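Local coordinates for PilO protein (Pseudomonas aeruginosa, PDB 2RJZ), which forms, with PilN, the heterodimeric foundation of the inner-membrane PilM/PilN/PilO/PilP complex needed to assemble type IV pili, at residues A[60-65]-A[81-86]; A[107-112]-A[129-134]. One frame throughout, in Å; residues are numbered along the deposited sequence.

In the fold
Both contacts belong to the four-stranded antiparallel sheet of the periplasmic domain of PilO, whose strands run 61-72, 76-87, 124-135, 106-115 across it. Contact 1 joins the two strands of the first beta hairpin and closes before contact 2, within the second hairpin, begins; helix 89-100 connects the two. Their centres lie about 13 Å apart, and the inner strands 76-87 and 124-135 are neighbours, so that Ile81 and Ala130 pair through their backbones. Helices 43-57 and 89-100 cover the same side of the sheet at both contacts. No second subunit touches contact 1, whereas the outer strand of contact 2 meets another copy of PilO in the crystallised dimer.

Contact 1: A[60-65]-A[81-86]; sequences LEFEEI and IQISVV
Strands 61-65 and 81-86 run antiparallel with their axes 4.7 Å apart, and Glu61 and Val86 bond each other's backbone in both directions. The register slips by one residue at Glu63 and Glu64, a classic beta bulge: Ser84 O takes the N-H of Glu63 at 2.9 Å and, weakly, that of Glu64. Beyond it the pairing resumes with Ser84 N to Glu64 O at 3.0 Å, nearly straight at 175°. Phe62 and Val85 point the same way, and Val85 CG1, anti to the carbonyl carbon (chi1 -66°), stands over one face of the phenyl ring in a CH-pi contact, 3.8 Å from the centroid. Ile83 CG2 reaches Phe62 CE1 obliquely. This side of the hairpin, in a sheet backed by helices, turns toward helices 43-57 and 89-100; Phe62 packs on Ile51, and Leu60, whose CD1 meets Val85 CG2, on Leu92. On the other face the Glu63 carboxylate lays its flat side against Val86 CG2, while OE2 forms a salt bridge with Arg125. Further along, one water donates to Glu64 OE1 at 2.6 Å and bonds Ser84 OG; weaker bonds join it to Gln82 O and NE2, bridging side chains that do not bond directly.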
loop_
_atom_site.group_PDB
_atom_site.type_symbol
_atom_site.label_atom_id
_atom_site.label_comp_id
_atom_site.label_asym_id
_atom_site.label_seq_id
_atom_site.Cartn_x
_atom_site.Cartn_y
_atom_site.Cartn_z
ATOM N N LEU A 60 -14.450 6.535 14.485
ATOM C CA LEU A 60 -14.359 5.095 14.555
ATOM C C LEU A 60 -14.084 4.690 15.996
ATOM O O LEU A 60 -13.455 5.453 16.748
ATOM C CB LEU A 60 -13.208 4.614 13.662
ATOM C CG LEU A 60 -13.239 4.914 12.165
ATOM C CD1 LEU A 60 -12.054 4.251 11.535
ATOM C CD2 LEU A 60 -14.512 4.414 11.534
ATOM N N GLU A 61 -14.539 3.501 16.386
ATOM C CA GLU A 61 -14.000 2.872 17.607
ATOM C C GLU A 61 -12.969 1.780 17.340
ATOM O O GLU A 61 -13.138 0.963 16.450
ATOM C CB GLU A 61 -15.104 2.334 18.528
ATOM C CG GLU A 61 -16.213 1.594 17.832
ATOM C CD GLU A 61 -17.177 0.934 18.820
ATOM O OE1 GLU A 61 -16.772 -0.067 19.497
ATOM O OE2 GLU A 61 -18.333 1.427 18.903
ATOM N N PHE A 62 -11.924 1.755 18.153
ATOM C CA PHE A 62 -10.901 0.720 18.065
ATOM C C PHE A 62 -11.269 -0.504 18.870
ATOM O O PHE A 62 -11.658 -0.398 20.028
ATOM C CB PHE A 62 -9.544 1.260 18.532
ATOM C CG PHE A 62 -8.865 2.068 17.500
ATOM C CD1 PHE A 62 -7.867 1.502 16.704
ATOM C CD2 PHE A 62 -9.279 3.365 17.249
ATOM C CE1 PHE A 62 -7.266 2.239 15.703
ATOM C CE2 PHE A 62 -8.686 4.121 16.247
ATOM C CZ PHE A 62 -7.683 3.565 15.472
ATOM N N GLU A 63 -11.111 -1.671 18.276
ATOM C CA GLU A 63 -11.317 -2.898 19.019
ATOM C C GLU A 63 -10.012 -3.554 19.419
ATOM O O GLU A 63 -9.907 -4.112 20.506
ATOM C CB GLU A 63 -12.171 -3.863 18.227
ATOM C CG GLU A 63 -13.582 -3.340 18.013
ATOM C CD GLU A 63 -14.431 -4.338 17.252
ATOM O OE1 GLU A 63 -13.965 -4.811 16.193
ATOM O OE2 GLU A 63 -15.547 -4.653 17.725
ATOM N N GLU A 64 -9.027 -3.478 18.537
ATOM C CA GLU A 64 -7.783 -4.233 18.702
ATOM C C GLU A 64 -6.645 -3.700 17.832
ATOM O O GLU A 64 -6.838 -3.262 16.684
ATOM C CB GLU A 64 -8.026 -5.730 18.450
ATOM C CG GLU A 64 -6.781 -6.575 18.370
ATOM C CD GLU A 64 -7.101 -8.012 17.963
ATOM O OE1 GLU A 64 -6.888 -8.384 16.770
ATOM O OE2 GLU A 64 -7.600 -8.770 18.836
ATOM N N ILE A 65 -5.456 -3.704 18.416
ATOM C CA ILE A 65 -4.221 -3.493 17.686
ATOM C C ILE A 65 -3.334 -4.672 17.984
ATOM O O ILE A 65 -2.962 -4.932 19.162
ATOM C CB ILE A 65 -3.469 -2.249 18.127
ATOM C CG1 ILE A 65 -4.292 -1.000 17.844
ATOM C CG2 ILE A 65 -2.113 -2.195 17.409
ATOM C CD1 ILE A 65 -3.847 0.181 18.650
ATOM N N ILE A 81 1.379 -4.533 11.722
ATOM C CA ILE A 81 0.408 -4.165 12.727
ATOM C C ILE A 81 -0.985 -4.349 12.124
ATOM O O ILE A 81 -1.363 -3.652 11.163
ATOM C CB ILE A 81 0.567 -2.686 13.104
ATOM C CG1 ILE A 81 1.996 -2.388 13.575
ATOM C CG2 ILE A 81 -0.485 -2.256 14.132
ATOM C CD1 ILE A 81 2.402 -0.932 13.389
ATOM N N GLN A 82 -1.750 -5.271 12.698
ATOM C CA GLN A 82 -3.132 -5.480 12.306
ATOM C C GLN A 82 -4.117 -4.674 13.155
ATOM O O GLN A 82 -4.162 -4.829 14.381
ATOM C CB GLN A 82 -3.461 -6.964 12.384
ATOM C CG GLN A 82 -4.846 -7.285 11.886
ATOM C CD GLN A 82 -5.296 -8.651 12.343
ATOM O OE1 GLN A 82 -4.582 -9.640 12.155
ATOM N NE2 GLN A 82 -6.478 -8.720 12.968
ATOM N N ILE A 83 -4.889 -3.809 12.493
ATOM C CA ILE A 83 -5.835 -2.928 13.137
ATOM C C ILE A 83 -7.286 -3.363 12.877
ATOM O O ILE A 83 -7.700 -3.496 11.699
ATOM C CB ILE A 83 -5.753 -1.485 12.564
ATOM C CG1 ILE A 83 -4.328 -1.020 12.268
ATOM C CG2 ILE A 83 -6.489 -0.489 13.450
ATOM C CD1 ILE A 83 -3.424 -1.107 13.408
ATOM N N SER A 84 -8.060 -3.508 13.958
ATOM C CA SER A 84 -9.507 -3.706 13.896
ATOM C C SER A 84 -10.268 -2.498 14.415
ATOM O O SER A 84 -10.115 -2.099 15.580
ATOM C CB SER A 84 -9.937 -4.926 14.722
ATOM O OG SER A 84 -9.390 -6.117 14.187
ATOM N N VAL A 85 -11.109 -1.942 13.562
ATOM C CA VAL A 85 -11.925 -0.787 13.897
ATOM C C VAL A 85 -13.381 -1.057 13.488
ATOM O O VAL A 85 -13.657 -1.994 12.735
ATOM C CB VAL A 85 -11.402 0.499 13.207
ATOM C CG1 VAL A 85 -10.060 0.852 13.753
ATOM C CG2 VAL A 85 -11.298 0.317 11.698
ATOM N N VAL A 86 -14.293 -0.245 14.005
ATOM C CA VAL A 86 -15.732 -0.357 13.743
ATOM C C VAL A 86 -16.232 1.080 13.496
ATOM O O VAL A 86 -15.825 2.006 14.208
ATOM C CB VAL A 86 -16.498 -1.023 14.937
ATOM C CG1 VAL A 86 -18.031 -0.936 14.755
ATOM C CG2 VAL A 86 -16.105 -2.495 15.084
HETATM O O HOH W 1 -6.570 -6.709 14.823
#

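Contact 2: A[107-112]-A[129-134]; sequences TLHDFE and LAKTYR. With SO4 (sulfate ion), chain C.
Thr107 OG1 is gripped by two hydrogen bonds, to Tyr133 OH across the strands at 2.5 Å and to His109 NE2 on its own strand, also at 2.5 Å. A chi1 of 57° sets the hydroxyl between the backbone N and the carbonyl carbon of Thr107, and from there it meets Tyr133 in the plane of the phenol ring, at its edge. The tyrosine side chain crosses that of Thr107 at about a right angle, and its ring packs edge-to-face with Phe31. Lys131 lies across the imidazole of His109: its CE sits over the centre of one face in a CH-pi contact, 4.2 Å from the centroid, while CD comes within 3.5 Å of His109 NE2. The ring is bounded in its plane by Leu129 O, which accepts the backbone N-H of His109 at 2.8 Å. Thr107 and Lys131 form a reciprocal hydrogen-bonded pair in this antiparallel beta hairpin, whose strand 106-115 is an outermost strand of the sheet within the chain. Toward the hairpin turn, Leu129 N bonds Asp110 O at 3.0 Å, nearly straight at 173°. Lys131, extended beyond CG, carries NZ to a salt bridge with Glu78; NZ also approaches a sulfate ion, probably from the crystallisation liquor, so closely that the length of that bond is doubtful. The sulfate is also bound by Ser2 N and lies near His109 ND1. On the opposite face Leu108 CD2 rests on Ala130 CB at 3.8 Å, and Leu108 continues onto Val96 and Val99 of helix 89-100. Strand 106-115 also faces the second subunit, where Asp110 OD1 bonds Ser100 OG of that subunit and the ring of Phe111 stacks on Phe111 of that subunit.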
loop_
_atom_site.group_PDB
_atom_site.type_symbol
_atom_site.label_atom_id
_atom_site.label_comp_id
_atom_site.label_asym_id
_atom_site.label_seq_id
_atom_site.Cartn_x
_atom_site.Cartn_y
_atom_site.Cartn_z
ATOM N N THR A 107 2.976 1.831 5.600
ATOM C CA THR A 107 2.302 1.412 4.387
ATOM C C THR A 107 1.064 0.613 4.800
ATOM O O THR A 107 1.044 -0.022 5.875
ATOM C CB THR A 107 3.224 0.566 3.484
ATOM O OG1 THR A 107 3.708 -0.562 4.219
ATOM C CG2 THR A 107 4.405 1.376 2.972
ATOM N N LEU A 108 0.042 0.658 3.962
ATOM C CA LEU A 108 -1.201 -0.050 4.233
ATOM C C LEU A 108 -1.381 -1.161 3.229
ATOM O O LEU A 108 -0.967 -1.040 2.067
ATOM C CB LEU A 108 -2.399 0.907 4.227
ATOM C CG LEU A 108 -2.330 1.998 5.301
ATOM C CD1 LEU A 108 -3.430 3.013 5.085
ATOM C CD2 LEU A 108 -2.490 1.381 6.680
ATOM N N HIS A 109 -1.969 -2.267 3.683
ATOM C CA HIS A 109 -1.992 -3.487 2.851
ATOM C C HIS A 109 -3.395 -4.060 2.737
ATOM O O HIS A 109 -4.330 -3.280 2.588
ATOM C CB HIS A 109 -0.898 -4.451 3.293
ATOM C CG HIS A 109 0.448 -3.789 3.329
ATOM N ND1 HIS A 109 1.332 -3.827 2.267
ATOM C CD2 HIS A 109 1.021 -2.999 4.270
ATOM C CE1 HIS A 109 2.398 -3.103 2.560
ATOM N NE2 HIS A 109 2.234 -2.592 3.773
ATOM N N ASP A 110 -3.559 -5.372 2.798
ATOM C CA ASP A 110 -4.867 -5.954 2.700
ATOM C C ASP A 110 -5.797 -5.546 3.847
ATOM O O ASP A 110 -5.365 -5.265 4.977
ATOM C CB ASP A 110 -4.758 -7.479 2.543
ATOM C CG ASP A 110 -3.990 -7.882 1.271
ATOM O OD1 ASP A 110 -3.751 -7.007 0.403
ATOM O OD2 ASP A 110 -3.617 -9.066 1.141
ATOM N N PHE A 111 -7.079 -5.457 3.515
ATOM C CA PHE A 111 -8.103 -5.104 4.466
ATOM C C PHE A 111 -9.329 -5.941 4.136
ATOM O O PHE A 111 -9.479 -6.403 2.992
ATOM C CB PHE A 111 -8.423 -3.601 4.436
ATOM C CG PHE A 111 -9.129 -3.128 3.187
ATOM C CD1 PHE A 111 -10.526 -3.055 3.141
ATOM C CD2 PHE A 111 -8.412 -2.728 2.079
ATOM C CE1 PHE A 111 -11.181 -2.601 1.996
ATOM C CE2 PHE A 111 -9.063 -2.296 0.924
ATOM C CZ PHE A 111 -10.450 -2.240 0.882
ATOM N N GLU A 112 -10.177 -6.143 5.142
ATOM C CA GLU A 112 -11.421 -6.862 4.979
ATOM C C GLU A 112 -12.477 -6.196 5.844
ATOM O O GLU A 112 -12.221 -5.849 6.997
ATOM C CB GLU A 112 -11.302 -8.339 5.375
ATOM C CG GLU A 112 -12.650 -9.067 5.264
ATOM C CD GLU A 112 -12.539 -10.580 5.080
ATOM O OE1 GLU A 112 -11.413 -11.139 5.141
ATOM O OE2 GLU A 112 -13.589 -11.227 4.887
ATOM N N LEU A 129 -4.197 -4.461 7.577
ATOM C CA LEU A 129 -2.781 -4.603 7.903
ATOM C C LEU A 129 -1.957 -3.341 7.527
ATOM O O LEU A 129 -2.003 -2.866 6.379
ATOM C CB LEU A 129 -2.212 -5.857 7.240
ATOM C CG LEU A 129 -0.754 -6.226 7.514
ATOM C CD1 LEU A 129 -0.604 -6.583 8.994
ATOM C CD2 LEU A 129 -0.383 -7.420 6.615
ATOM N N ALA A 130 -1.267 -2.779 8.520
ATOM C CA ALA A 130 -0.347 -1.683 8.332
ATOM C C ALA A 130 1.046 -2.255 8.569
ATOM O O ALA A 130 1.187 -3.311 9.187
ATOM C CB ALA A 130 -0.634 -0.542 9.317
ATOM N N LYS A 131 2.066 -1.596 8.025
ATOM C CA LYS A 131 3.438 -1.977 8.318
ATOM C C LYS A 131 4.264 -0.764 8.535
ATOM O O LYS A 131 4.096 0.267 7.885
ATOM C CB LYS A 131 4.092 -2.766 7.179
ATOM C CG LYS A 131 3.611 -4.163 7.022
ATOM C CD LYS A 131 4.161 -4.722 5.737
ATOM C CE LYS A 131 3.551 -6.080 5.479
ATOM N NZ LYS A 131 4.183 -6.712 4.305
ATOM N N THR A 132 5.190 -0.904 9.464
ATOM C CA THR A 132 6.221 0.071 9.574
ATOM C C THR A 132 7.566 -0.669 9.520
ATOM O O THR A 132 7.611 -1.909 9.498
ATOM C CB THR A 132 6.030 0.973 10.813
ATOM O OG1 THR A 132 6.848 2.152 10.649
ATOM C CG2 THR A 132 6.373 0.213 12.118
ATOM N N TYR A 133 8.644 0.100 9.508
ATOM C CA TYR A 133 9.945 -0.409 9.170
ATOM C C TYR A 133 11.029 0.273 10.019
ATOM O O TYR A 133 10.917 1.452 10.400
ATOM C CB TYR A 133 10.237 -0.181 7.670
ATOM C CG TYR A 133 9.119 -0.631 6.723
ATOM C CD1 TYR A 133 9.178 -1.872 6.050
ATOM C CD2 TYR A 133 8.002 0.185 6.516
ATOM C CE1 TYR A 133 8.137 -2.258 5.175
ATOM C CE2 TYR A 133 6.975 -0.187 5.681
ATOM C CZ TYR A 133 7.038 -1.396 5.010
ATOM O OH TYR A 133 5.969 -1.699 4.192
ATOM N N ARG A 134 12.094 -0.474 10.288
ATOM C CA ARG A 134 13.268 0.123 10.904
ATOM C C ARG A 134 14.528 -0.441 10.257
ATOM O O ARG A 134 14.494 -1.540 9.690
ATOM C CB ARG A 134 13.243 -0.112 12.411
ATOM C CG ARG A 134 13.603 -1.510 12.833
ATOM C CD ARG A 134 13.182 -1.738 14.286
ATOM N NE ARG A 134 13.203 -3.152 14.675
ATOM C CZ ARG A 134 14.277 -3.788 15.143
ATOM N NH1 ARG A 134 15.446 -3.143 15.251
ATOM N NH2 ARG A 134 14.186 -5.072 15.494
HETATM S S SO4 C . 2.047 -7.822 2.017
HETATM O O1 SO4 C . 1.246 -7.801 3.254
HETATM O O2 SO4 C . 3.305 -7.080 2.145
HETATM O O3 SO4 C . 2.409 -9.210 1.701
HETATM O O4 SO4 C . 1.277 -7.201 0.925
#